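Local atomic coordinates of ALKF (Bacillus cereus, PDB entry 3ZBO), a protein that is of uncertain function but is related to the HEAT-like repeat DNA glycosylases and has affinity for branched DNA structures. Residues D164-S169 against S175-F180. Numbering follows the deposited sequence.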
loop_
_atom_site.group_PDB
_atom_site.type_symbol
_atom_site.label_atom_id
_atom_site.label_comp_id
_atom_site.label_asym_id
_atom_site.label_seq_id
_atom_site.Cartn_x
_atom_site.Cartn_y
_atom_site.Cartn_z
ATOM N N ASP A 164 4.044 14.506 15.108
ATOM C CA ASP A 164 3.430 15.830 15.307
ATOM C C ASP A 164 2.040 15.876 14.752
ATOM O O ASP A 164 1.215 16.704 15.271
ATOM C CB ASP A 164 4.242 16.908 14.654
ATOM C CG ASP A 164 5.559 17.201 15.422
ATOM O OD1 ASP A 164 5.704 16.837 16.574
ATOM O OD2 ASP A 164 6.488 17.751 14.755
ATOM N N THR A 165 1.690 15.003 13.789
ATOM C CA THR A 165 0.483 15.242 13.006
ATOM C C THR A 165 -0.425 14.026 12.787
ATOM O O THR A 165 -1.597 14.173 12.324
ATOM C CB THR A 165 0.740 15.785 11.594
ATOM O OG1 THR A 165 1.378 14.793 10.723
ATOM C CG2 THR A 165 1.705 17.056 11.619
ATOM N N ILE A 166 0.015 12.856 13.234
ATOM C CA ILE A 166 -0.852 11.676 13.018
ATOM C C ILE A 166 -2.284 11.787 13.612
ATOM O O ILE A 166 -3.290 11.379 12.994
ATOM C CB ILE A 166 -0.132 10.364 13.458
ATOM C CG1 ILE A 166 -0.917 9.155 12.987
ATOM C CG2 ILE A 166 0.027 10.319 15.044
ATOM C CD1 ILE A 166 -0.077 7.807 13.095
ATOM N N HIS A 167 -2.379 12.352 14.818
ATOM C CA HIS A 167 -3.656 12.330 15.473
ATOM C C HIS A 167 -4.637 13.304 14.852
ATOM O O HIS A 167 -5.805 13.236 15.158
ATOM C CB HIS A 167 -3.458 12.606 16.975
ATOM C CG HIS A 167 -2.790 11.470 17.696
ATOM N ND1 HIS A 167 -3.264 10.182 17.697
ATOM C CD2 HIS A 167 -1.709 11.463 18.497
ATOM C CE1 HIS A 167 -2.487 9.416 18.437
ATOM N NE2 HIS A 167 -1.520 10.172 18.915
ATOM N N HIS A 168 -4.155 14.174 13.971
ATOM C CA HIS A 168 -5.092 15.129 13.297
ATOM C C HIS A 168 -5.020 14.926 11.794
ATOM O O HIS A 168 -5.543 15.742 11.021
ATOM C CB HIS A 168 -4.715 16.557 13.669
ATOM C CG HIS A 168 -5.044 16.846 15.119
ATOM N ND1 HIS A 168 -4.087 16.835 16.108
ATOM C CD2 HIS A 168 -6.234 16.990 15.751
ATOM C CE1 HIS A 168 -4.656 17.071 17.281
ATOM N NE2 HIS A 168 -5.962 17.165 17.097
ATOM N N SER A 169 -4.528 13.763 11.377
ATOM C CA SER A 169 -4.528 13.446 9.926
ATOM C C SER A 169 -5.820 12.748 9.524
ATOM O O SER A 169 -6.543 12.206 10.354
ATOM C CB SER A 169 -3.383 12.474 9.715
ATOM O OG SER A 169 -2.143 13.238 9.796
ATOM N N SER A 175 -3.627 5.362 9.190
ATOM C CA SER A 175 -3.257 3.940 9.070
ATOM C C SER A 175 -1.923 3.827 8.382
ATOM O O SER A 175 -1.055 3.043 8.863
ATOM C CB SER A 175 -4.354 3.245 8.254
ATOM O OG SER A 175 -3.863 1.925 7.862
ATOM N N ALA A 176 -1.701 4.558 7.305
ATOM C CA ALA A 176 -0.439 4.420 6.610
ATOM C C ALA A 176 0.721 5.032 7.367
ATOM O O ALA A 176 1.857 4.459 7.334
ATOM C CB ALA A 176 -0.543 5.126 5.180
ATOM N N MET A 177 0.498 6.143 8.054
ATOM C CA MET A 177 1.621 6.731 8.873
ATOM C C MET A 177 1.950 5.729 10.019
ATOM O O MET A 177 3.117 5.646 10.418
ATOM C CB MET A 177 1.085 8.048 9.475
ATOM C CG MET A 177 1.079 9.132 8.465
ATOM S SD MET A 177 0.349 10.563 9.427
ATOM C CE MET A 177 1.091 11.948 8.553
ATOM N N ASN A 178 0.911 5.058 10.583
ATOM C CA ASN A 178 1.217 4.068 11.624
ATOM C C ASN A 178 2.072 2.905 11.096
ATOM O O ASN A 178 3.005 2.458 11.821
ATOM C CB ASN A 178 -0.124 3.566 12.241
ATOM C CG ASN A 178 0.087 2.753 13.511
ATOM O OD1 ASN A 178 -0.012 1.495 13.464
ATOM N ND2 ASN A 178 0.301 3.455 14.565
ATOM N N ASN A 179 1.707 2.477 9.884
ATOM C CA ASN A 179 2.484 1.425 9.202
ATOM C C ASN A 179 3.932 1.977 9.041
ATOM O O ASN A 179 4.912 1.196 9.282
ATOM C CB ASN A 179 1.747 1.067 7.869
ATOM C CG ASN A 179 2.363 -0.095 7.152
ATOM O OD1 ASN A 179 3.138 -0.836 7.753
ATOM N ND2 ASN A 179 1.917 -0.342 5.902
ATOM N N PHE A 180 4.089 3.233 8.678
ATOM C CA PHE A 180 5.443 3.755 8.512
ATOM C C PHE A 180 6.211 3.664 9.864
ATOM O O PHE A 180 7.395 3.306 9.842
ATOM C CB PHE A 180 5.315 5.198 7.932
ATOM C CG PHE A 180 6.653 5.896 7.749
ATOM C CD1 PHE A 180 7.362 5.705 6.564
ATOM C CD2 PHE A 180 7.115 6.718 8.741
ATOM C CE1 PHE A 180 8.584 6.374 6.356
ATOM C CE2 PHE A 180 8.337 7.396 8.556
ATOM C CZ PHE A 180 9.102 7.223 7.347
#
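I166, whose CD1 packs against CB of M177 at 3.8 Å, also serves a neighbouring ring that takes no part across the contact: its other branch, CG2, stands 4.0 Å above the centre of the H167 ring and so covers one face. NE2 of that ring is hydrogen-bonded to the backbone oxygen of V202. The two branches of I166 thus divide their work. CG1 lies opposite the backbone N (chi1 -169°) and carries CD1 over to helix 171-187, where it rests on M177 and reaches the backbone N of N178 at 3.9 Å. I166 and M177 run past one another in opposite directions, so M177 SD arrives at the base of its partner, 3.9 Å from I166 CA. Stretched out beyond CG (chi2 178°), the methionine brings CE up beside two hydroxyls, both on the same side of the methyl, 3.6 Å from OG1 of T165 and 3.7 Å from OG of S169. Neither hydroxyl needs a partner on the methionine: T165 OG1 is bonded to the M161 carbonyl, while S169 OG donates to T165 O at 2.8 Å from 55° above the carbonyl plane. H168 N approaches that oxygen from the opposite face, so two donors grip it. V162 and V205 extend the apolar surroundings of M177 and I166, respectively. Here, segments 164-169 and 175-180 pack without any hydrogen bond between them, consistent with the stacked helices of HEAT-like repeat relatives: the two hydroxyls have partners of their own, M161 O and T165 O, and a thioether with its methyl supplies dispersion contacts to apolar and hydroxyl neighbours alike.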